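Local coordinates for protein FAD-dependent oxidoreductase (Actinomadura kijaniata, PDB 4KCF) that probably oxidises the amino group of a dTDP-linked amino sugar as a flavin-dependent N-oxygenase with an acyl-CoA dehydrogenase fold, at residues Gly177-Gly182 with Phe244-Ile249; Thr194-Asn199 with Val216-Pro221. One frame throughout, in Å; residues are numbered along the deposited sequence.

Interaction 1 of 2, residues Gly177-Gly182 with Phe244-Ile249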
# COMPACT_ATOMS: atom_id res chain seq x y z
N GLY A 177 -14.29 -9.37 -26.31
CA GLY A 177 -13.51 -8.53 -25.39
C GLY A 177 -14.14 -7.21 -24.95
O GLY A 177 -15.36 -7.04 -25.01
N TRP A 178 -13.30 -6.26 -24.53
CA TRP A 178 -13.77 -4.96 -24.00
C TRP A 178 -12.94 -3.76 -24.44
O TRP A 178 -11.76 -3.87 -24.79
CB TRP A 178 -13.73 -4.91 -22.46
CG TRP A 178 -14.29 -6.08 -21.70
CD1 TRP A 178 -13.67 -7.26 -21.42
CD2 TRP A 178 -15.60 -6.15 -21.12
NE1 TRP A 178 -14.53 -8.07 -20.68
CE2 TRP A 178 -15.71 -7.40 -20.47
CE3 TRP A 178 -16.68 -5.26 -21.07
CZ2 TRP A 178 -16.86 -7.80 -19.78
CZ3 TRP A 178 -17.84 -5.65 -20.38
CH2 TRP A 178 -17.92 -6.92 -19.76
N LEU A 179 -13.58 -2.61 -24.34
CA LEU A 179 -12.95 -1.32 -24.53
C LEU A 179 -13.02 -0.49 -23.24
O LEU A 179 -14.09 -0.22 -22.69
CB LEU A 179 -13.59 -0.60 -25.71
CG LEU A 179 -13.47 -1.26 -27.09
CD1 LEU A 179 -14.03 -0.25 -28.08
CD2 LEU A 179 -12.05 -1.65 -27.53
N LEU A 180 -11.84 -0.11 -22.75
CA LEU A 180 -11.69 0.56 -21.46
C LEU A 180 -11.43 2.02 -21.75
O LEU A 180 -10.41 2.33 -22.36
CB LEU A 180 -10.50 -0.03 -20.69
CG LEU A 180 -10.10 0.52 -19.31
CD1 LEU A 180 -11.21 0.46 -18.25
CD2 LEU A 180 -8.89 -0.24 -18.81
N SER A 181 -12.32 2.90 -21.32
CA SER A 181 -12.07 4.34 -21.38
C SER A 181 -12.10 5.00 -20.00
O SER A 181 -12.85 4.61 -19.11
CB SER A 181 -13.13 5.02 -22.25
OG SER A 181 -13.01 4.50 -23.56
N GLY A 182 -11.32 6.07 -19.86
CA GLY A 182 -11.24 6.76 -18.58
C GLY A 182 -9.83 7.20 -18.23
O GLY A 182 -8.99 7.38 -19.11
N PHE A 244 -6.90 5.97 -20.23
CA PHE A 244 -7.32 4.88 -21.10
C PHE A 244 -8.23 5.47 -22.15
O PHE A 244 -9.25 6.10 -21.86
CB PHE A 244 -8.10 3.80 -20.36
CG PHE A 244 -7.55 3.53 -18.99
CD1 PHE A 244 -6.44 2.73 -18.82
CD2 PHE A 244 -8.18 4.06 -17.88
CE1 PHE A 244 -5.95 2.45 -17.56
CE2 PHE A 244 -7.66 3.82 -16.61
CZ PHE A 244 -6.56 3.00 -16.45
N ASP A 245 -7.82 5.26 -23.39
CA ASP A 245 -8.60 5.76 -24.52
C ASP A 245 -8.92 4.61 -25.49
O ASP A 245 -8.08 4.19 -26.29
CB ASP A 245 -7.88 6.92 -25.22
CG ASP A 245 -8.71 7.49 -26.35
OD1 ASP A 245 -9.91 7.16 -26.54
OD2 ASP A 245 -8.13 8.30 -27.10
N ASP A 246 -10.15 4.11 -25.38
CA ASP A 246 -10.58 2.98 -26.17
C ASP A 246 -9.55 1.87 -26.06
O ASP A 246 -9.22 1.28 -27.07
CB ASP A 246 -10.77 3.40 -27.64
CG ASP A 246 -11.92 4.39 -27.81
OD1 ASP A 246 -13.00 4.00 -27.31
OD2 ASP A 246 -11.75 5.47 -28.44
N CYS A 247 -9.07 1.57 -24.85
CA CYS A 247 -8.11 0.48 -24.64
C CYS A 247 -8.72 -0.91 -24.83
O CYS A 247 -9.68 -1.26 -24.12
CB CYS A 247 -7.49 0.55 -23.24
SG CYS A 247 -6.28 1.86 -23.01
N PRO A 248 -8.16 -1.70 -25.76
CA PRO A 248 -8.72 -3.04 -25.91
C PRO A 248 -8.24 -4.00 -24.81
O PRO A 248 -7.05 -4.26 -24.62
CB PRO A 248 -8.26 -3.47 -27.31
CG PRO A 248 -6.96 -2.78 -27.47
CD PRO A 248 -7.15 -1.42 -26.80
N ILE A 249 -9.20 -4.56 -24.10
CA ILE A 249 -8.83 -5.49 -23.06
C ILE A 249 -9.56 -6.79 -23.38
O ILE A 249 -10.78 -6.75 -23.51
CB ILE A 249 -9.34 -5.06 -21.65
CG1 ILE A 249 -9.05 -3.59 -21.35
CG2 ILE A 249 -8.84 -6.06 -20.60
CD1 ILE A 249 -7.59 -3.24 -21.24

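Interaction 2 of 2, residues Thr194-Asn199 with Val216-Pro221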
# COMPACT_ATOMS: atom_id res chain seq x y z
N THR A 194 4.39 -2.62 -15.53
CA THR A 194 4.20 -3.32 -16.80
C THR A 194 2.74 -3.73 -16.85
O THR A 194 2.22 -4.00 -17.92
CB THR A 194 5.11 -4.57 -16.88
OG1 THR A 194 4.76 -5.46 -15.82
CG2 THR A 194 6.59 -4.19 -16.75
N HIS A 195 2.10 -3.80 -15.68
CA HIS A 195 0.74 -4.29 -15.53
C HIS A 195 -0.02 -3.37 -14.57
O HIS A 195 0.54 -2.94 -13.54
CB HIS A 195 0.77 -5.66 -14.90
CG HIS A 195 1.19 -6.76 -15.84
ND1 HIS A 195 2.49 -6.93 -16.23
CD2 HIS A 195 0.46 -7.72 -16.47
CE1 HIS A 195 2.55 -7.98 -17.05
NE2 HIS A 195 1.33 -8.46 -17.22
N PHE A 196 -1.28 -3.10 -14.91
CA PHE A 196 -2.05 -2.12 -14.16
C PHE A 196 -3.41 -2.72 -13.85
O PHE A 196 -4.21 -2.94 -14.76
CB PHE A 196 -2.21 -0.82 -14.96
CG PHE A 196 -0.91 -0.13 -15.20
CD1 PHE A 196 -0.51 0.93 -14.42
CD2 PHE A 196 -0.05 -0.57 -16.20
CE1 PHE A 196 0.73 1.54 -14.62
CE2 PHE A 196 1.19 0.03 -16.42
CZ PHE A 196 1.57 1.10 -15.64
N VAL A 197 -3.65 -3.02 -12.59
CA VAL A 197 -4.97 -3.52 -12.20
C VAL A 197 -5.91 -2.35 -11.91
O VAL A 197 -5.71 -1.61 -10.93
CB VAL A 197 -4.91 -4.44 -10.98
CG1 VAL A 197 -6.32 -4.84 -10.55
CG2 VAL A 197 -3.97 -5.64 -11.26
N ILE A 198 -6.96 -2.25 -12.73
CA ILE A 198 -7.74 -1.04 -12.81
C ILE A 198 -9.14 -1.30 -12.26
O ILE A 198 -9.69 -2.32 -12.63
CB ILE A 198 -7.79 -0.56 -14.28
CG1 ILE A 198 -6.39 -0.18 -14.79
CG2 ILE A 198 -8.72 0.62 -14.46
CD1 ILE A 198 -5.61 0.77 -13.92
N ASN A 199 -9.66 -0.47 -11.35
CA ASN A 199 -11.07 -0.52 -10.91
C ASN A 199 -11.97 0.19 -11.93
O ASN A 199 -11.82 1.38 -12.12
CB ASN A 199 -11.28 0.08 -9.51
CG ASN A 199 -12.72 0.53 -9.21
OD1 ASN A 199 -12.95 1.67 -8.77
ND2 ASN A 199 -13.69 -0.36 -9.39
N VAL A 216 -4.52 -4.05 -17.46
CA VAL A 216 -4.00 -3.38 -18.63
C VAL A 216 -2.47 -3.53 -18.66
O VAL A 216 -1.78 -3.26 -17.67
CB VAL A 216 -4.39 -1.87 -18.51
CG1 VAL A 216 -4.04 -1.10 -19.77
CG2 VAL A 216 -5.87 -1.72 -18.23
N THR A 217 -1.91 -3.93 -19.80
CA THR A 217 -0.44 -4.00 -19.91
C THR A 217 0.09 -2.70 -20.49
O THR A 217 -0.65 -1.94 -21.11
CB THR A 217 -0.01 -5.18 -20.78
OG1 THR A 217 -0.66 -5.01 -22.04
CG2 THR A 217 -0.44 -6.52 -20.15
N ARG A 218 1.37 -2.42 -20.28
CA ARG A 218 1.88 -1.08 -20.54
C ARG A 218 1.79 -0.79 -22.04
O ARG A 218 1.61 0.37 -22.42
CB ARG A 218 3.32 -0.92 -20.03
CG ARG A 218 3.83 0.51 -20.02
CD ARG A 218 5.31 0.66 -19.66
NE ARG A 218 5.50 2.10 -19.52
CZ ARG A 218 5.43 2.79 -18.38
NH1 ARG A 218 5.58 4.11 -18.39
NH2 ARG A 218 5.26 2.17 -17.21
N ASP A 219 1.88 -1.81 -22.89
CA ASP A 219 1.79 -1.59 -24.33
C ASP A 219 0.38 -1.66 -24.92
O ASP A 219 0.25 -1.70 -26.14
CB ASP A 219 2.66 -2.63 -25.05
CG ASP A 219 2.22 -4.05 -24.73
OD1 ASP A 219 3.13 -4.88 -24.52
OD2 ASP A 219 1.00 -4.36 -24.67
N THR A 220 -0.69 -1.72 -24.12
CA THR A 220 -2.04 -1.70 -24.68
C THR A 220 -2.18 -0.36 -25.39
O THR A 220 -1.64 0.63 -24.89
CB THR A 220 -3.12 -1.88 -23.59
OG1 THR A 220 -2.89 -3.11 -22.89
CG2 THR A 220 -4.54 -1.85 -24.15
N PRO A 221 -2.87 -0.30 -26.55
CA PRO A 221 -2.96 0.96 -27.29
C PRO A 221 -3.99 1.89 -26.65
O PRO A 221 -4.95 1.39 -26.05
CB PRO A 221 -3.37 0.52 -28.72
CG PRO A 221 -3.21 -0.97 -28.76
CD PRO A 221 -3.39 -1.44 -27.34

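Interaction 1 of 2, residues Gly177-Gly182 with Phe244-Ile249
The Phe-244 ring carries Leu-180 on one face: methyl CD2 sits 3.8 Å above the ring plane, offset toward the rim, a CH-pi contact. At the other end the Trp-178 indole turns its edge to Ile-249 O, which lies near the ring plane, 3.6 Å from CD1. Both meetings belong to an antiparallel ladder in the beta-sheet middle domain of the acyl-CoA dehydrogenase fold, broken by a beta bulge where the register slips by one between Leu-180 and Gly-182. These apolar residues suit a buried face: Leu-180 and Ile-249 pack on Val-216 of strand 210-217, and Phe-244 on Ile-198. Leu-180 reaches the ring because its CG stands opposite the backbone N (chi1 178°), while its CB rests on Ile-249 CG1. With an alanine instead of Phe-244, Leu-180 CD2 is likely to lose its aromatic platform and a gap to open beside Ile-198. Gly-182 is required by its backbone angles, at which a CB would jam against the preceding carbonyl. Within the bulge, where the chain turns a corner, exposed Asp-246 directs OD1 to a salt bridge with Arg-171, and its amide bonds weakly to Ser-181 OG. The ladder's straightest link joins Ile-249 N to Trp-178 O, 2.7 Å with an N-H...O angle of 172°.

Interaction 2 of 2, residues Thr194-Asn199 with Val216-Pro221
Val-216 O accepts Phe-196 N at 2.8 Å in the carbonyl plane, receives the CA hydrogen of His-195, and lies at the edge of the Phe-196 ring, 3.5 Å from CD2. Val-216 N returns a straighter bond to Phe-196 O (N-H...O angle 171°), completing a hydrogen-bonded pair. Branched Val-216 suits a buried strand position, its CG2 resting 3.8 Å from Ile-198 CG1. On the other face His-195 and Thr-217 lie side by side; Thr-217 CG2 approaches the imidazole off-centre, 4.3 Å from its centroid. With OG1 between its backbone N and carbonyl carbon (chi1 56°), Thr-217 turns this methyl to the histidine and its hydroxyl to Thr-220 OG1. His-195 ND1 shares a 2.7 Å hydrogen bond with Thr-194 OG1, which would limit the ring's rotation. Thr-194 O accepts the amide N of Arg-218 at 3.0 Å, the donor standing above the carbonyl plane. The extended Arg-218 side chain brings NH2 to the Phe-196 ring edge, where it hydrogen-bonds to Ala-190 O and Gly-193 O. A type I turn from Thr-217 to Thr-220 then leads the chain out of an antiparallel beta hairpin, whose Val-197 touches the bound nucleotide sugar.

How the interactions relate
Going from the N terminus, the chain passes through 177-182 at the start of strand 178-187, then enters strand 195-202 at 194-199. It turns back along strand 210-217, and interaction 2 closes this short hairpin when 216-221 returns. Only later does 244-249 come back to 177-182, so interaction 1 closes the longer loop and interaction 2 is nested within it. Both contacts reach the same sheet of the middle domain, and they pack directly on each other: Leu-180 CD2 meets Val-216 CG2, and Phe-244 CZ meets Ile-198 CD1 at 3.5 Å. Together they tie the hairpin to the strands around 178-187, with interaction 2 nearer the flavin.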